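Local coordinates for protein glutathione S-transferase (Lodderomyces elongisporus, PDB 4IVF) that binds two glutathione molecules per subunit and probably works as a glutathione transferase of the Ure2p-like group, at residues F[155-160]-F[167-172]. Residues are numbered along the deposited sequence; the frame is centred on the assembly and turned at random.
Sequences EDILSR and KYLVGD
Leu169 reaches the C-terminal part of helix 137-159 with a single methyl, CD2, which is shared between two neighbouring helix residues. It meets CD2 of Leu158, the two methyl carbons 3.7 Å apart, and, in a direction roughly at right angles, CG2 of Ile157 at 3.8 Å. Both helix side chains run obliquely to that of Leu169. In Ile157 the touching branch is the one anti to the backbone N, while CG1 lies beside that N (chi1 -67°) and leaves the contact to CG2. Leu158 also brings its CD2 over the peptide that precedes Leu169, 3.6 Å from Tyr168 O, a carbonyl that also accepts a hydrogen bond from Asn161 ND2.

This is the helical C-terminal domain of the glutathione transferase fold, where the chain leaves one long helix, folds back against it and then enters helix 176-185. Asp178 of that helix accepts the backbone N-H of Leu169. A water completes the contact, donating to Ile157 O at 2.8 Å and to Leu169 O at 3.1 Å, and so bridges the two backbones beside the apolar cluster. Arg160 NH2 forms a salt bridge with Asp156 OD2 (2.9 Å), approaching on the syn side but 33° out of the carboxylate plane. The same NH2 also donates to Val50 O of the second subunit, whose Pro54 packs on Asp156, Ile157 and Arg160.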
loop_
_atom_site.group_PDB
_atom_site.type_symbol
_atom_site.label_atom_id
_atom_site.label_comp_id
_atom_site.label_asym_id
_atom_site.label_seq_id
_atom_site.Cartn_x
_atom_site.Cartn_y
_atom_site.Cartn_z
ATOM N N GLU F 155 -12.678 10.605 -7.145
ATOM C CA GLU F 155 -13.935 11.211 -7.573
ATOM C C GLU F 155 -14.548 10.373 -8.691
ATOM O O GLU F 155 -15.750 10.122 -8.699
ATOM C CB GLU F 155 -13.707 12.650 -8.037
ATOM C CG GLU F 155 -14.939 13.402 -8.473
ATOM C CD GLU F 155 -15.893 13.711 -7.329
ATOM O OE1 GLU F 155 -15.583 13.361 -6.172
ATOM O OE2 GLU F 155 -16.957 14.312 -7.590
ATOM N N ASP F 156 -13.711 9.944 -9.635
ATOM C CA ASP F 156 -14.157 9.052 -10.686
ATOM C C ASP F 156 -14.693 7.728 -10.110
ATOM O O ASP F 156 -15.740 7.240 -10.539
ATOM C CB ASP F 156 -13.032 8.783 -11.687
ATOM C CG ASP F 156 -13.525 8.046 -12.917
ATOM O OD1 ASP F 156 -14.756 8.003 -13.109
ATOM O OD2 ASP F 156 -12.700 7.518 -13.692
ATOM N N ILE F 157 -13.976 7.163 -9.143
ATOM C CA ILE F 157 -14.382 5.916 -8.497
ATOM C C ILE F 157 -15.781 6.048 -7.890
ATOM O O ILE F 157 -16.666 5.206 -8.135
ATOM C CB ILE F 157 -13.339 5.466 -7.434
ATOM C CG1 ILE F 157 -12.042 5.072 -8.127
ATOM C CG2 ILE F 157 -13.848 4.285 -6.635
ATOM C CD1 ILE F 157 -10.928 4.757 -7.197
ATOM N N LEU F 158 -15.990 7.131 -7.140
ATOM C CA LEU F 158 -17.299 7.409 -6.567
ATOM C C LEU F 158 -18.384 7.545 -7.625
ATOM O O LEU F 158 -19.518 7.118 -7.407
ATOM C CB LEU F 158 -17.260 8.673 -5.712
ATOM C CG LEU F 158 -16.562 8.556 -4.362
ATOM C CD1 LEU F 158 -16.511 9.910 -3.710
ATOM C CD2 LEU F 158 -17.293 7.567 -3.477
ATOM N N SER F 159 -18.031 8.129 -8.770
ATOM C CA SER F 159 -18.983 8.356 -9.858
ATOM C C SER F 159 -19.447 7.046 -10.495
ATOM O O SER F 159 -20.532 6.976 -11.076
ATOM C CB SER F 159 -18.386 9.272 -10.931
ATOM O OG SER F 159 -17.487 8.554 -11.752
ATOM N N ARG F 160 -18.621 6.015 -10.379
ATOM C CA ARG F 160 -18.952 4.714 -10.923
ATOM C C ARG F 160 -19.866 3.909 -9.996
ATOM O O ARG F 160 -20.325 2.831 -10.359
ATOM C CB ARG F 160 -17.675 3.936 -11.237
ATOM C CG ARG F 160 -16.831 4.602 -12.295
ATOM C CD ARG F 160 -15.516 3.887 -12.493
ATOM N NE ARG F 160 -14.621 4.669 -13.340
ATOM C CZ ARG F 160 -13.724 4.144 -14.170
ATOM N NH1 ARG F 160 -13.607 2.825 -14.272
ATOM N NH2 ARG F 160 -12.950 4.940 -14.899
ATOM N N LYS F 167 -22.179 7.143 -2.720
ATOM C CA LYS F 167 -21.922 7.439 -1.316
ATOM C C LYS F 167 -20.732 6.650 -0.777
ATOM O O LYS F 167 -20.128 7.035 0.225
ATOM C CB LYS F 167 -23.158 7.142 -0.465
ATOM C CG LYS F 167 -24.351 8.028 -0.784
ATOM C CD LYS F 167 -25.657 7.257 -0.737
ATOM C CE LYS F 167 -26.082 6.919 0.675
ATOM N NZ LYS F 167 -27.249 5.980 0.678
ATOM N N TYR F 168 -20.403 5.547 -1.444
ATOM C CA TYR F 168 -19.357 4.639 -0.977
ATOM C C TYR F 168 -18.378 4.318 -2.096
ATOM O O TYR F 168 -18.755 4.249 -3.258
ATOM C CB TYR F 168 -19.977 3.332 -0.492
ATOM C CG TYR F 168 -21.183 3.497 0.399
ATOM C CD1 TYR F 168 -21.034 3.835 1.731
ATOM C CD2 TYR F 168 -22.469 3.310 -0.091
ATOM C CE1 TYR F 168 -22.109 3.980 2.554
ATOM C CE2 TYR F 168 -23.569 3.459 0.731
ATOM C CZ TYR F 168 -23.381 3.789 2.060
ATOM O OH TYR F 168 -24.458 3.942 2.906
ATOM N N LEU F 169 -17.118 4.099 -1.747
ATOM C CA LEU F 169 -16.156 3.656 -2.747
ATOM C C LEU F 169 -16.509 2.286 -3.312
ATOM O O LEU F 169 -16.307 2.027 -4.501
ATOM C CB LEU F 169 -14.761 3.605 -2.149
ATOM C CG LEU F 169 -14.141 4.961 -1.846
ATOM C CD1 LEU F 169 -12.750 4.773 -1.225
ATOM C CD2 LEU F 169 -14.079 5.778 -3.128
ATOM N N VAL F 170 -17.014 1.393 -2.469
ATOM C CA VAL F 170 -17.418 0.069 -2.949
ATOM C C VAL F 170 -18.808 -0.335 -2.473
ATOM O O VAL F 170 -19.058 -0.444 -1.272
ATOM C CB VAL F 170 -16.413 -1.035 -2.557
ATOM C CG1 VAL F 170 -16.844 -2.367 -3.141
ATOM C CG2 VAL F 170 -15.021 -0.689 -3.035
ATOM N N GLY F 171 -19.708 -0.558 -3.428
ATOM C CA GLY F 171 -21.039 -1.067 -3.145
ATOM C C GLY F 171 -21.920 -0.215 -2.248
ATOM O O GLY F 171 -22.032 1.001 -2.432
ATOM N N ASP F 172 -22.540 -0.863 -1.267
ATOM C CA ASP F 172 -23.521 -0.223 -0.394
ATOM C C ASP F 172 -23.042 -0.037 1.045
ATOM O O ASP F 172 -23.843 0.092 1.960
ATOM C CB ASP F 172 -24.811 -1.047 -0.385
ATOM C CG ASP F 172 -24.595 -2.474 0.118
ATOM O OD1 ASP F 172 -23.432 -2.928 0.180
ATOM O OD2 ASP F 172 -25.596 -3.148 0.446
HETATM O O HOH W 1 -17.058 2.473 -7.472
#